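Local coordinates for endoglucanase (PDB 2E4T), which hydrolyses internal beta-1,4-glucosidic bonds of cellulose and probably of xyloglucan, this chain being the glycoside hydrolase family 44 part of a longer enzyme, at residues K445-L451 with A509-E515. Sequence-based numbering, arbitrary orientation.
Sequences KLHIILL and ACHIVLE
L446, I448 and L450 form antiparallel hydrogen-bonded pairs with L514, I512 and C510, six backbone bonds joining strands 446-451 and 509-514, whose axes approach to 4.6 Å, their N-to-C directions 162° apart. They are neighbours in the beta-sandwich domain beside the TIM-like barrel. On the face toward strands 459-466 and 499-504, L446, I448, L450, I512 and L514 build an apolar layer, with C510 at its end. L514 CD1 reaches diagonally to I448 CD1 at 3.6 Å and also touches L446 CD2; L450 CD2 meets I512 CD1 more loosely, at 4.2 Å. The other face carries H447, I449, L451, A509, H511 and V513, with helix 398-408 lying against I449 and A509. Here L451 CD2 rests on A509 CB, and I449 CD1 approaches the H511 ring obliquely. V513 CG1 sits over one face of the H447 imidazole, 4.2 Å from its centroid, a CH-pi contact. H511 CG is anti to the backbone N (chi1 -171°), carrying the ring diagonally across to H447. Its ND1 is hydrogen-bonded to the L406 carbonyl O, outside the two strands, so both ring nitrogens are held. The rings meet rim to rim, planes at 71°, with H511 NE2 hydrogen-bonded to H447 ND1 at 2.8 Å.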
loop_
_atom_site.group_PDB
_atom_site.type_symbol
_atom_site.label_atom_id
_atom_site.label_comp_id
_atom_site.label_asym_id
_atom_site.label_seq_id
_atom_site.Cartn_x
_atom_site.Cartn_y
_atom_site.Cartn_z
ATOM N N LYS A 445 11.311 -4.985 25.956
ATOM C CA LYS A 445 10.456 -3.803 25.730
ATOM C C LYS A 445 9.223 -4.277 24.981
ATOM O O LYS A 445 9.302 -4.898 23.922
ATOM C CB LYS A 445 11.192 -2.746 24.939
ATOM C CG LYS A 445 12.426 -2.231 25.651
ATOM C CD LYS A 445 12.899 -0.889 25.091
ATOM C CE LYS A 445 14.147 -0.338 25.826
ATOM N NZ LYS A 445 14.695 0.809 25.030
ATOM N N LEU A 446 8.088 -3.984 25.596
ATOM C CA LEU A 446 6.789 -4.367 25.021
ATOM C C LEU A 446 6.088 -3.100 24.552
ATOM O O LEU A 446 5.856 -2.175 25.344
ATOM C CB LEU A 446 5.957 -5.094 26.076
ATOM C CG LEU A 446 4.517 -5.406 25.705
ATOM C CD1 LEU A 446 4.451 -6.330 24.440
ATOM C CD2 LEU A 446 3.814 -6.084 26.871
ATOM N N HIS A 447 5.790 -3.057 23.259
ATOM C CA HIS A 447 5.109 -1.939 22.638
ATOM C C HIS A 447 3.633 -2.225 22.459
ATOM O O HIS A 447 3.281 -3.321 22.007
ATOM C CB HIS A 447 5.723 -1.704 21.238
ATOM C CG HIS A 447 7.115 -1.202 21.291
ATOM N ND1 HIS A 447 7.411 0.121 21.114
ATOM C CD2 HIS A 447 8.287 -1.847 21.512
ATOM C CE1 HIS A 447 8.732 0.272 21.230
ATOM N NE2 HIS A 447 9.290 -0.910 21.469
ATOM N N ILE A 448 2.778 -1.242 22.806
ATOM C CA ILE A 448 1.359 -1.420 22.675
ATOM C C ILE A 448 0.770 -0.185 21.997
ATOM O O ILE A 448 0.949 0.941 22.492
ATOM C CB ILE A 448 0.645 -1.610 24.050
ATOM C CG1 ILE A 448 1.268 -2.780 24.819
ATOM C CG2 ILE A 448 -0.838 -1.795 23.848
ATOM C CD1 ILE A 448 0.866 -2.796 26.297
ATOM N N ILE A 449 0.057 -0.378 20.888
ATOM C CA ILE A 449 -0.767 0.697 20.307
ATOM C C ILE A 449 -2.168 0.477 20.821
ATOM O O ILE A 449 -2.747 -0.618 20.703
ATOM C CB ILE A 449 -0.802 0.584 18.728
ATOM C CG1 ILE A 449 0.570 0.771 18.105
ATOM C CG2 ILE A 449 -1.791 1.558 18.186
ATOM C CD1 ILE A 449 1.129 2.090 18.361
ATOM N N LEU A 450 -2.716 1.515 21.469
ATOM C CA LEU A 450 -4.003 1.440 22.141
ATOM C C LEU A 450 -4.889 2.562 21.587
ATOM O O LEU A 450 -4.519 3.742 21.703
ATOM C CB LEU A 450 -3.808 1.620 23.662
ATOM C CG LEU A 450 -5.094 1.645 24.471
ATOM C CD1 LEU A 450 -5.856 0.325 24.412
ATOM C CD2 LEU A 450 -4.711 1.977 25.931
ATOM N N LEU A 451 -5.985 2.172 20.945
ATOM C CA LEU A 451 -6.864 3.145 20.258
ATOM C C LEU A 451 -8.206 3.150 20.971
ATOM O O LEU A 451 -8.888 2.122 21.069
ATOM C CB LEU A 451 -7.049 2.739 18.780
ATOM C CG LEU A 451 -5.739 2.518 18.029
ATOM C CD1 LEU A 451 -6.002 2.127 16.563
ATOM C CD2 LEU A 451 -4.858 3.750 18.060
ATOM N N ALA A 509 -5.269 8.096 20.436
ATOM C CA ALA A 509 -4.395 7.039 19.990
ATOM C C ALA A 509 -3.106 7.108 20.775
ATOM O O ALA A 509 -2.445 8.149 20.785
ATOM C CB ALA A 509 -4.078 7.188 18.491
ATOM N N CYS A 510 -2.722 5.999 21.430
ATOM C CA CYS A 510 -1.543 5.968 22.248
ATOM C C CYS A 510 -0.586 4.846 21.832
ATOM O O CYS A 510 -0.993 3.819 21.296
ATOM C CB CYS A 510 -1.965 5.495 23.729
ATOM S SG CYS A 510 -3.230 6.461 24.534
ATOM N N HIS A 511 0.690 5.108 22.133
ATOM C CA HIS A 511 1.752 4.087 22.003
ATOM C C HIS A 511 2.402 4.020 23.389
ATOM O O HIS A 511 2.972 5.000 23.868
ATOM C CB HIS A 511 2.761 4.538 20.938
ATOM C CG HIS A 511 3.770 3.491 20.577
ATOM N ND1 HIS A 511 4.336 3.458 19.325
ATOM C CD2 HIS A 511 4.406 2.494 21.284
ATOM C CE1 HIS A 511 5.253 2.486 19.294
ATOM N NE2 HIS A 511 5.321 1.867 20.456
ATOM N N ILE A 512 2.271 2.830 24.003
ATOM C CA ILE A 512 2.814 2.578 25.339
ATOM C C ILE A 512 4.070 1.704 25.139
ATOM O O ILE A 512 4.041 0.745 24.368
ATOM C CB ILE A 512 1.796 1.815 26.196
ATOM C CG1 ILE A 512 0.482 2.593 26.295
ATOM C CG2 ILE A 512 2.385 1.491 27.575
ATOM C CD1 ILE A 512 -0.656 1.786 26.941
ATOM N N VAL A 513 5.163 2.047 25.850
ATOM C CA VAL A 513 6.398 1.277 25.765
ATOM C C VAL A 513 6.739 0.842 27.188
ATOM O O VAL A 513 7.119 1.656 28.035
ATOM C CB VAL A 513 7.544 2.093 25.170
ATOM C CG1 VAL A 513 8.791 1.191 25.013
ATOM C CG2 VAL A 513 7.142 2.729 23.814
ATOM N N LEU A 514 6.522 -0.459 27.452
ATOM C CA LEU A 514 6.768 -1.047 28.760
ATOM C C LEU A 514 8.153 -1.599 28.844
ATOM O O LEU A 514 8.641 -2.266 27.938
ATOM C CB LEU A 514 5.768 -2.139 29.022
ATOM C CG LEU A 514 4.334 -1.688 29.235
ATOM C CD1 LEU A 514 3.376 -2.761 28.913
ATOM C CD2 LEU A 514 4.159 -1.234 30.723
ATOM N N GLU A 515 8.792 -1.352 29.995
ATOM C CA GLU A 515 10.112 -1.916 30.272
ATOM C C GLU A 515 10.198 -2.287 31.763
ATOM O O GLU A 515 9.424 -1.814 32.553
ATOM C CB GLU A 515 11.224 -0.973 29.875
ATOM C CG GLU A 515 11.243 0.312 30.542
ATOM C CD GLU A 515 12.183 1.330 29.902
ATOM O OE1 GLU A 515 12.030 1.686 28.699
ATOM O OE2 GLU A 515 13.061 1.822 30.660
#